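Local coordinates for nitrogen regulatory protein P-II (Thiomonas arsenitoxydans, PDB 5D4P) that probably regulates target enzymes as a trimeric signalling protein of the P-II family, binding ADP and AMP between its subunits, at residues E13-G18 against L63-A68; Y7-L12 against I67-E72. One frame throughout, in Å; residues are numbered along the deposited sequence.

Interaction 1: residues E13-G18 against L63-A68. With ADP (adenosine-5'-diphosphate), chain D.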
ATOM      1  N   GLU C  13       5.179  -6.667  -1.320  1.00 22.06           N
ATOM      2  CA  GLU C  13       4.497  -5.954  -2.401  1.00 26.75           C
ATOM      3  C   GLU C  13       5.200  -6.284  -3.720  1.00 30.78           C
ATOM      4  O   GLU C  13       6.389  -5.974  -3.890  1.00 23.58           O
ATOM      5  CB  GLU C  13       4.485  -4.438  -2.168  1.00 27.78           C
ATOM      6  CG  GLU C  13       3.643  -4.003  -0.953  1.00 28.83           C
ATOM      7  CD  GLU C  13       3.661  -2.507  -0.714  1.00 28.76           C
ATOM      8  OE1 GLU C  13       4.491  -1.804  -1.332  0.50 19.88           O
ATOM      9  OE2 GLU C  13       2.858  -2.037   0.123  0.50 27.41           O
ATOM     10  N   ILE C  14       4.466  -6.917  -4.636  1.00 28.47           N
ATOM     11  CA  ILE C  14       5.040  -7.406  -5.884  1.00 26.73           C
ATOM     12  C   ILE C  14       4.429  -6.662  -7.058  1.00 34.83           C
ATOM     13  O   ILE C  14       3.248  -6.819  -7.349  1.00 24.22           O
ATOM     14  CB  ILE C  14       4.817  -8.915  -6.046  1.00 25.07           C
ATOM     15  CG1 ILE C  14       5.362  -9.661  -4.830  1.00 27.02           C
ATOM     16  CG2 ILE C  14       5.478  -9.432  -7.339  1.00 35.00           C
ATOM     17  CD1 ILE C  14       4.682 -11.031  -4.575  1.00 27.54           C
ATOM     18  N   ILE C  15       5.221  -5.819  -7.709  1.00 29.74           N
ATOM     19  CA  ILE C  15       4.709  -5.045  -8.831  1.00 25.95           C
ATOM     20  C   ILE C  15       5.204  -5.634 -10.178  1.00 32.44           C
ATOM     21  O   ILE C  15       6.411  -5.787 -10.409  1.00 30.78           O
ATOM     22  CB  ILE C  15       5.118  -3.566  -8.704  1.00 23.81           C
ATOM     23  CG1 ILE C  15       4.554  -2.959  -7.412  1.00 26.87           C
ATOM     24  CG2 ILE C  15       4.642  -2.766  -9.891  1.00 24.37           C
ATOM     25  CD1 ILE C  15       5.238  -1.673  -6.997  1.00 27.97           C
ATOM     26  N   LEU C  16       4.267  -5.978 -11.051  1.00 26.49           N
ATOM     27  CA  LEU C  16       4.607  -6.606 -12.331  1.00 27.99           C
ATOM     28  C   LEU C  16       3.432  -6.525 -13.319  1.00 28.84           C
ATOM     29  O   LEU C  16       2.318  -6.196 -12.926  1.00 36.63           O
ATOM     30  CB  LEU C  16       5.048  -8.068 -12.105  1.00 28.71           C
ATOM     31  CG  LEU C  16       4.179  -8.945 -11.189  1.00 40.25           C
ATOM     32  CD1 LEU C  16       2.783  -9.085 -11.731  1.00 48.05           C
ATOM     33  CD2 LEU C  16       4.789 -10.331 -11.031  1.00 34.04           C
ATOM     34  N   GLU C  17       3.666  -6.873 -14.586  1.00 30.36           N
ATOM     35  CA  GLU C  17       2.599  -6.826 -15.599  1.00 39.43           C
ATOM     36  C   GLU C  17       1.522  -7.883 -15.324  1.00 32.03           C
ATOM     37  O   GLU C  17       1.837  -9.016 -14.946  1.00 34.04           O
ATOM     38  CB  GLU C  17       3.173  -6.987 -17.031  1.00 33.32           C
ATOM     39  CG  GLU C  17       4.056  -5.792 -17.510  1.00 33.31           C
ATOM     40  CD  GLU C  17       4.804  -6.054 -18.833  1.00 46.92           C
ATOM     41  OE1 GLU C  17       4.587  -7.131 -19.436  1.00 36.60           O
ATOM     42  OE2 GLU C  17       5.580  -5.166 -19.295  1.00 36.07           O
ATOM     43  N   GLY C  18       0.256  -7.498 -15.504  1.00 35.25           N
ATOM     44  CA  GLY C  18      -0.876  -8.378 -15.227  1.00 33.02           C
ATOM     45  C   GLY C  18      -0.841  -9.685 -16.019  1.00 35.85           C
ATOM     46  O   GLY C  18      -1.393 -10.701 -15.595  1.00 43.96           O
ATOM     47  N   LEU C  63      -0.672  -2.973 -15.393  1.00 37.71           N
ATOM     48  CA  LEU C  63       0.314  -3.148 -14.355  1.00 34.33           C
ATOM     49  C   LEU C  63      -0.482  -3.459 -13.092  1.00 32.42           C
ATOM     50  O   LEU C  63      -1.499  -2.806 -12.826  1.00 39.54           O
ATOM     51  CB  LEU C  63       1.154  -1.888 -14.194  1.00 30.39           C
ATOM     52  CG  LEU C  63       2.365  -1.995 -13.273  1.00 30.16           C
ATOM     53  CD1 LEU C  63       3.419  -2.872 -13.890  1.00 27.99           C
ATOM     54  CD2 LEU C  63       2.896  -0.587 -12.946  1.00 29.82           C
ATOM     55  N   ILE C  64      -0.028  -4.435 -12.313  1.00 29.80           N
ATOM     56  CA  ILE C  64      -0.699  -4.775 -11.055  1.00 28.49           C
ATOM     57  C   ILE C  64       0.280  -4.869  -9.903  1.00 30.18           C
ATOM     58  O   ILE C  64       1.491  -4.954 -10.119  1.00 27.32           O
ATOM     59  CB  ILE C  64      -1.451  -6.111 -11.141  1.00 29.53           C
ATOM     60  CG1 ILE C  64      -0.455  -7.271 -11.239  1.00 39.71           C
ATOM     61  CG2 ILE C  64      -2.465  -6.094 -12.302  1.00 29.20           C
ATOM     62  CD1 ILE C  64      -1.088  -8.647 -11.224  1.00 47.35           C
ATOM     63  N   MET C  65      -0.253  -4.824  -8.682  1.00 26.43           N
ATOM     64  CA  MET C  65       0.531  -5.097  -7.483  1.00 27.10           C
ATOM     65  C   MET C  65      -0.107  -6.215  -6.635  1.00 30.41           C
ATOM     66  O   MET C  65      -1.287  -6.166  -6.288  1.00 27.16           O
ATOM     67  CB  MET C  65       0.711  -3.822  -6.632  1.00 22.52           C
ATOM     68  CG  MET C  65       1.489  -4.068  -5.322  1.00 37.86           C
ATOM     69  SD  MET C  65       1.863  -2.564  -4.351  1.00 33.92           S
ATOM     70  CE  MET C  65       0.201  -2.035  -4.020  1.00 21.41           C
ATOM     71  N   ILE C  66       0.680  -7.240  -6.339  1.00 33.05           N
ATOM     72  CA  ILE C  66       0.239  -8.340  -5.502  1.00 28.15           C
ATOM     73  C   ILE C  66       0.780  -8.177  -4.089  1.00 33.57           C
ATOM     74  O   ILE C  66       1.998  -8.185  -3.891  1.00 27.29           O
ATOM     75  CB  ILE C  66       0.707  -9.691  -6.076  1.00 32.64           C
ATOM     76  CG1 ILE C  66       0.144  -9.884  -7.490  1.00 26.95           C
ATOM     77  CG2 ILE C  66       0.306 -10.839  -5.152  1.00 30.13           C
ATOM     78  CD1 ILE C  66       0.778 -11.028  -8.230  1.00 28.28           C
ATOM     79  N   ILE C  67      -0.132  -8.056  -3.115  1.00 36.72           N
ATOM     80  CA  ILE C  67       0.221  -7.902  -1.699  1.00 27.05           C
ATOM     81  C   ILE C  67       0.076  -9.230  -0.988  1.00 32.57           C
ATOM     82  O   ILE C  67      -1.012  -9.823  -0.989  1.00 27.37           O
ATOM     83  CB  ILE C  67      -0.681  -6.877  -0.979  1.00 26.50           C
ATOM     84  CG1 ILE C  67      -0.703  -5.549  -1.732  1.00 24.49           C
ATOM     85  CG2 ILE C  67      -0.256  -6.724   0.485  1.00 21.83           C
ATOM     86  CD1 ILE C  67      -1.884  -4.675  -1.386  1.00 30.71           C
ATOM     87  N   ALA C  68       1.156  -9.708  -0.378  1.00 32.81           N
ATOM     88  CA  ALA C  68       1.107 -11.011   0.273  1.00 30.45           C
ATOM     89  C   ALA C  68       1.780 -10.986   1.629  1.00 31.17           C
ATOM     90  O   ALA C  68       2.977 -10.724   1.731  1.00 29.70           O
ATOM     91  CB  ALA C  68       1.739 -12.080  -0.618  1.00 28.92           C
TER
HETATM   92  PB  ADP D 201     -12.090 -16.441   3.377  1.00 63.01           P
HETATM   93  O1B ADP D 201     -12.116 -16.725   1.896  1.00 69.95           O
HETATM   94  O2B ADP D 201     -13.439 -16.171   3.988  1.00 66.43           O
HETATM   95  O3B ADP D 201     -11.257 -17.412   4.182  1.00 60.49           O
HETATM   96  PA  ADP D 201     -10.059 -14.575   4.279  1.00 42.47           P
HETATM   97  O1A ADP D 201      -9.119 -15.743   4.463  1.00 42.48           O
HETATM   98  O2A ADP D 201     -10.484 -13.754   5.475  1.00 47.54           O
HETATM   99  O3A ADP D 201     -11.359 -14.996   3.421  1.00 52.97           O
HETATM  100  O5' ADP D 201      -9.342 -13.511   3.294  1.00 50.12           O
HETATM  101  C5' ADP D 201     -10.089 -12.372   2.861  1.00 38.78           C
HETATM  102  C4' ADP D 201      -9.273 -11.497   1.927  1.00 31.92           C
HETATM  103  O4' ADP D 201      -8.220 -10.901   2.672  1.00 31.11           O
HETATM  104  C3' ADP D 201      -8.576 -12.262   0.808  1.00 39.63           C
HETATM  105  O3' ADP D 201      -9.384 -12.354  -0.358  1.00 36.15           O
HETATM  106  C2' ADP D 201      -7.339 -11.430   0.549  1.00 35.34           C
HETATM  107  O2' ADP D 201      -7.659 -10.370  -0.340  1.00 38.79           O
HETATM  108  C1' ADP D 201      -7.025 -10.824   1.903  1.00 33.78           C
HETATM  109  N9  ADP D 201      -5.990 -11.693   2.497  1.00 29.99           N
HETATM  110  C8  ADP D 201      -6.184 -12.817   3.226  1.00 30.55           C
HETATM  111  N7  ADP D 201      -5.003 -13.377   3.581  1.00 30.38           N
HETATM  112  C5  ADP D 201      -4.035 -12.593   3.061  1.00 34.81           C
HETATM  113  C6  ADP D 201      -2.556 -12.586   3.050  1.00 32.12           C
HETATM  114  N6  ADP D 201      -1.841 -13.553   3.681  1.00 30.50           N
HETATM  115  N1  ADP D 201      -1.946 -11.581   2.385  1.00 34.41           N
HETATM  116  C2  ADP D 201      -2.625 -10.601   1.746  1.00 32.21           C
HETATM  117  N3  ADP D 201      -3.964 -10.543   1.707  1.00 29.94           N
HETATM  118  C4  ADP D 201      -4.696 -11.492   2.342  1.00 29.47           C
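Leu63 opens the 63-68 strand against the far end of 13-18. Its CD2 meets CG2 of Ile15 at 4.1 Å, while CD1 lies 3.6 Å from the backbone O of Leu16. A second bound ADP touches both Leu63 and Ile15. Ile64 turns to the other face and forms a hydrogen-bonded pair with Leu16, Ile64 N donating to Leu16 O over 3.0 Å and its O accepting from Leu16 N. With CG1 of Ile64 set between its own N and carbonyl carbon (chi1 69°), that branch crosses Leu16 at a slant, 3.7 Å from CD1 of Leu16; CG2 and CD1 of Ile64 border CA of Gly18. Met65 returns to the Ile15 face. Its CG, anti to the backbone N (chi1 178°), passes CG1 of Ile15 at 3.9 Å, and SD of Met65 lies beside the Glu13 stem, 3.9 Å from CB of Glu13. The Glu13 carboxylate beyond is held by two lysines: OE2 pairs with Lys11 of its own chain and OE1 with Lys11 of the second subunit. Ile66 again exchanges two backbone bonds, now with Ile14; Ile66 N reaches Ile14 O at 2.8 Å. The branched CB atoms of these two residues pack on the face covered by helices 21-31 and 72-88, where Phe82 and Phe86 meet Ile14 and Leu28 meets Ile66. Ile67 is a non-hydrogen-bonded neighbour of Glu13, its side chain packing on Phe94 of the third subunit, and Ala68 carries the strand on toward the adenine of ADP. The alternation of a helix-covered face with one turned to other subunits, on adjacent antiparallel central strands, is characteristic of the ferredoxin-like fold, a double beta-alpha-beta motif, of trimeric P-II proteins.

Interaction 2: residues Y7-L12 against I67-E72. With ADP (adenosine-5'-diphosphate), chain D.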
ATOM      1  N   TYR C   7       2.037  -9.984  16.622  1.00 39.43           N
ATOM      2  CA  TYR C   7       3.092 -10.900  16.177  1.00 39.98           C
ATOM      3  C   TYR C   7       3.733 -10.444  14.861  1.00 37.20           C
ATOM      4  O   TYR C   7       3.060  -9.872  13.992  1.00 38.75           O
ATOM      5  CB  TYR C   7       2.532 -12.309  15.994  1.00 36.79           C
ATOM      6  CG  TYR C   7       1.807 -12.851  17.210  1.00 44.84           C
ATOM      7  CD1 TYR C   7       0.511 -12.436  17.514  1.00 35.70           C
ATOM      8  CD2 TYR C   7       2.400 -13.793  18.034  1.00 45.86           C
ATOM      9  CE1 TYR C   7      -0.155 -12.932  18.588  1.00 37.60           C
ATOM     10  CE2 TYR C   7       1.733 -14.294  19.131  1.00 44.99           C
ATOM     11  CZ  TYR C   7       0.455 -13.861  19.398  1.00 39.72           C
ATOM     12  OH  TYR C   7      -0.214 -14.360  20.488  1.00 41.85           O
ATOM     13  N   PRO C   8       5.038 -10.716  14.708  1.00 36.65           N
ATOM     14  CA  PRO C   8       5.827 -10.314  13.536  1.00 39.45           C
ATOM     15  C   PRO C   8       5.528 -11.151  12.292  1.00 34.78           C
ATOM     16  O   PRO C   8       5.361 -12.364  12.337  1.00 38.77           O
ATOM     17  CB  PRO C   8       7.266 -10.535  13.996  1.00 35.79           C
ATOM     18  CG  PRO C   8       7.165 -11.629  15.005  1.00 41.53           C
ATOM     19  CD  PRO C   8       5.853 -11.418  15.712  1.00 39.73           C
ATOM     20  N   LEU C   9       5.462 -10.468  11.167  1.00 33.40           N
ATOM     21  CA  LEU C   9       5.229 -11.114   9.907  1.00 33.51           C
ATOM     22  C   LEU C   9       5.932 -10.250   8.871  1.00 41.45           C
ATOM     23  O   LEU C   9       6.411  -9.158   9.197  1.00 40.19           O
ATOM     24  CB  LEU C   9       3.735 -11.224   9.624  1.00 31.54           C
ATOM     25  CG  LEU C   9       3.201 -12.472   8.932  1.00 35.03           C
ATOM     26  CD1 LEU C   9       3.111 -13.627   9.942  1.00 30.60           C
ATOM     27  CD2 LEU C   9       1.876 -12.189   8.272  1.00 28.38           C
ATOM     28  N   LYS C  10       6.003 -10.724   7.634  1.00 36.89           N
ATOM     29  CA  LYS C  10       6.510  -9.895   6.548  1.00 32.23           C
ATOM     30  C   LYS C  10       5.370  -9.590   5.597  1.00 31.84           C
ATOM     31  O   LYS C  10       4.409 -10.346   5.512  1.00 37.12           O
ATOM     32  CB  LYS C  10       7.650 -10.590   5.794  1.00 34.22           C
ATOM     33  CG  LYS C  10       8.837 -11.005   6.643  1.00 39.70           C
ATOM     34  CD  LYS C  10       9.830  -9.876   6.848  1.00 42.18           C
ATOM     35  CE  LYS C  10      11.014 -10.358   7.679  1.00 46.64           C
ATOM     36  NZ  LYS C  10      11.921  -9.232   8.040  1.00 50.31           N
ATOM     37  N   LYS C  11       5.458  -8.477   4.889  1.00 31.37           N
ATOM     38  CA  LYS C  11       4.487  -8.203   3.850  1.00 24.19           C
ATOM     39  C   LYS C  11       5.230  -7.930   2.550  1.00 30.48           C
ATOM     40  O   LYS C  11       6.070  -7.029   2.479  1.00 29.36           O
ATOM     41  CB  LYS C  11       3.607  -7.016   4.215  1.00 28.83           C
ATOM     42  CG  LYS C  11       2.350  -6.932   3.397  1.00 30.00           C
ATOM     43  CD  LYS C  11       1.653  -5.589   3.511  1.00 23.92           C
ATOM     44  CE  LYS C  11       2.369  -4.546   2.675  1.00 20.30           C
ATOM     45  NZ  LYS C  11       1.607  -3.271   2.613  1.00 27.16           N
ATOM     46  N   LEU C  12       4.910  -8.710   1.520  1.00 35.11           N
ATOM     47  CA  LEU C  12       5.515  -8.519   0.208  1.00 29.55           C
ATOM     48  C   LEU C  12       4.605  -7.672  -0.665  1.00 28.25           C
ATOM     49  O   LEU C  12       3.406  -7.942  -0.755  1.00 30.72           O
ATOM     50  CB  LEU C  12       5.774  -9.865  -0.476  1.00 37.44           C
ATOM     51  CG  LEU C  12       7.099 -10.597  -0.241  1.00 44.38           C
ATOM     52  CD1 LEU C  12       7.417 -10.652   1.228  1.00 47.65           C
ATOM     53  CD2 LEU C  12       7.106 -11.991  -0.877  1.00 44.34           C
ATOM     54  N   ILE C  67      -0.132  -8.056  -3.115  1.00 36.72           N
ATOM     55  CA  ILE C  67       0.221  -7.902  -1.699  1.00 27.05           C
ATOM     56  C   ILE C  67       0.076  -9.230  -0.988  1.00 32.57           C
ATOM     57  O   ILE C  67      -1.012  -9.823  -0.989  1.00 27.37           O
ATOM     58  CB  ILE C  67      -0.681  -6.877  -0.979  1.00 26.50           C
ATOM     59  CG1 ILE C  67      -0.703  -5.549  -1.732  1.00 24.49           C
ATOM     60  CG2 ILE C  67      -0.256  -6.724   0.485  1.00 21.83           C
ATOM     61  CD1 ILE C  67      -1.884  -4.675  -1.386  1.00 30.71           C
ATOM     62  N   ALA C  68       1.156  -9.708  -0.378  1.00 32.81           N
ATOM     63  CA  ALA C  68       1.107 -11.011   0.273  1.00 30.45           C
ATOM     64  C   ALA C  68       1.780 -10.986   1.629  1.00 31.17           C
ATOM     65  O   ALA C  68       2.977 -10.724   1.731  1.00 29.70           O
ATOM     66  CB  ALA C  68       1.739 -12.080  -0.618  1.00 28.92           C
ATOM     67  N   ALA C  69       0.995 -11.221   2.675  1.00 31.21           N
ATOM     68  CA  ALA C  69       1.545 -11.326   4.022  1.00 27.54           C
ATOM     69  C   ALA C  69       1.989 -12.758   4.287  1.00 27.17           C
ATOM     70  O   ALA C  69       1.199 -13.693   4.160  1.00 37.76           O
ATOM     71  CB  ALA C  69       0.527 -10.870   5.054  1.00 25.48           C
ATOM     72  N   VAL C  70       3.259 -12.933   4.643  1.00 33.29           N
ATOM     73  CA  VAL C  70       3.823 -14.271   4.787  1.00 32.83           C
ATOM     74  C   VAL C  70       4.754 -14.384   5.978  1.00 29.82           C
ATOM     75  O   VAL C  70       5.418 -13.421   6.334  1.00 42.24           O
ATOM     76  CB  VAL C  70       4.596 -14.679   3.507  1.00 38.46           C
ATOM     77  CG1 VAL C  70       3.729 -14.415   2.288  1.00 28.83           C
ATOM     78  CG2 VAL C  70       5.899 -13.889   3.391  1.00 35.26           C
ATOM     79  N   PRO C  71       4.815 -15.574   6.589  1.00 31.61           N
ATOM     80  CA  PRO C  71       5.766 -15.806   7.679  1.00 32.67           C
ATOM     81  C   PRO C  71       7.223 -15.639   7.245  1.00 38.98           C
ATOM     82  O   PRO C  71       7.558 -15.797   6.067  1.00 35.16           O
ATOM     83  CB  PRO C  71       5.470 -17.246   8.127  1.00 34.86           C
ATOM     84  CG  PRO C  71       4.608 -17.852   7.071  1.00 37.35           C
ATOM     85  CD  PRO C  71       3.908 -16.717   6.375  1.00 40.52           C
ATOM     86  N   GLU C  72       8.068 -15.269   8.205  1.00 38.43           N
ATOM     87  CA  GLU C  72       9.468 -15.001   7.933  1.00 41.83           C
ATOM     88  C   GLU C  72      10.126 -16.119   7.158  1.00 39.68           C
ATOM     89  O   GLU C  72      10.895 -15.863   6.238  1.00 34.78           O
ATOM     90  CB  GLU C  72      10.245 -14.799   9.229  1.00 42.99           C
ATOM     91  CG  GLU C  72      11.737 -14.635   8.995  1.00 53.96           C
ATOM     92  CD  GLU C  72      12.191 -13.199   8.983  1.00 65.34           C
ATOM     93  OE1 GLU C  72      12.084 -12.535  10.035  1.00 76.31           O
ATOM     94  OE2 GLU C  72      12.671 -12.745   7.930  1.00 64.82           O
TER
HETATM   95  PB  ADP D 201     -12.090 -16.441   3.377  1.00 63.01           P
HETATM   96  O1B ADP D 201     -12.116 -16.725   1.896  1.00 69.95           O
HETATM   97  O2B ADP D 201     -13.439 -16.171   3.988  1.00 66.43           O
HETATM   98  O3B ADP D 201     -11.257 -17.412   4.182  1.00 60.49           O
HETATM   99  PA  ADP D 201     -10.059 -14.575   4.279  1.00 42.47           P
HETATM  100  O1A ADP D 201      -9.119 -15.743   4.463  1.00 42.48           O
HETATM  101  O2A ADP D 201     -10.484 -13.754   5.475  1.00 47.54           O
HETATM  102  O3A ADP D 201     -11.359 -14.996   3.421  1.00 52.97           O
HETATM  103  O5' ADP D 201      -9.342 -13.511   3.294  1.00 50.12           O
HETATM  104  C5' ADP D 201     -10.089 -12.372   2.861  1.00 38.78           C
HETATM  105  C4' ADP D 201      -9.273 -11.497   1.927  1.00 31.92           C
HETATM  106  O4' ADP D 201      -8.220 -10.901   2.672  1.00 31.11           O
HETATM  107  C3' ADP D 201      -8.576 -12.262   0.808  1.00 39.63           C
HETATM  108  O3' ADP D 201      -9.384 -12.354  -0.358  1.00 36.15           O
HETATM  109  C2' ADP D 201      -7.339 -11.430   0.549  1.00 35.34           C
HETATM  110  O2' ADP D 201      -7.659 -10.370  -0.340  1.00 38.79           O
HETATM  111  C1' ADP D 201      -7.025 -10.824   1.903  1.00 33.78           C
HETATM  112  N9  ADP D 201      -5.990 -11.693   2.497  1.00 29.99           N
HETATM  113  C8  ADP D 201      -6.184 -12.817   3.226  1.00 30.55           C
HETATM  114  N7  ADP D 201      -5.003 -13.377   3.581  1.00 30.38           N
HETATM  115  C5  ADP D 201      -4.035 -12.593   3.061  1.00 34.81           C
HETATM  116  C6  ADP D 201      -2.556 -12.586   3.050  1.00 32.12           C
HETATM  117  N6  ADP D 201      -1.841 -13.553   3.681  1.00 30.50           N
HETATM  118  N1  ADP D 201      -1.946 -11.581   2.385  1.00 34.41           N
HETATM  119  C2  ADP D 201      -2.625 -10.601   1.746  1.00 32.21           C
HETATM  120  N3  ADP D 201      -3.964 -10.543   1.707  1.00 29.94           N
HETATM  121  C4  ADP D 201      -4.696 -11.492   2.342  1.00 29.47           C
HETATM  122  O   HOH W   1       7.085 -14.272  10.758  1.00 48.31           O
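Lys10 and Val70 form a hydrogen-bonded antiparallel pair where strand 7-17, near its start, meets the C-terminal end of strand 63-70 in the ferredoxin-like P-II sheet, with Lys10 N donating to Val70 O at 3.1 Å and Val70 N returning the bond to Lys10 O. From this backbone the lysine side chain reaches toward Glu72: CB lies 3.6 Å from Val70 O, CG remains near the same oxygen, and a bend at chi2 (-84°) swings CD and CE toward the Glu72 carboxylate. CE comes implausibly close to that group, whose placing is therefore doubtful, and NZ forms a long, loosely defined salt bridge to Glu72 OE2 at 3.6 Å, with its stronger partner, Asp97, on strand 92-100. An alanine here would probably leave Asp97, and the weaker partner Glu72, without their positive mate. On the opposite face, Leu9 CD2 rests on Ala69 CB at 3.7 Å, and the Lys11 stem passes slantwise over Ile67, CD of Lys11 3.8 Å from CG2 of Ile67, before NZ pairs with Glu13 of the third subunit. A water joins Pro8 O to Glu72 N. The main chain of Ala69 pairs with the adenine at both its O and its N: the O accepts from ADP N6, and Ala69 N donates to ADP N1 over 3.0 Å, almost straight at 176°.

Interactions 1 and 2 are successive lengths of one pairing between strands 7-17 and 63-70, sharing Ile67 and Ala68. Both are largely buried, but 13-18 against 63-68 lies nearer the centre of the chain and is mainly aliphatic, whereas 7-12 against 67-72 ends at an exposed acidic residue, with a lysine salt bridge and a water. Charge also links them: Lys11 of interaction 2 pairs with Glu13 of interaction 1, within the chain and across a subunit interface. Nucleotide is met differently as well. The Leu63 side chain of interaction 1 approaches one ADP, while interaction 2 reads the adenine of another through main-chain hydrogen bonds.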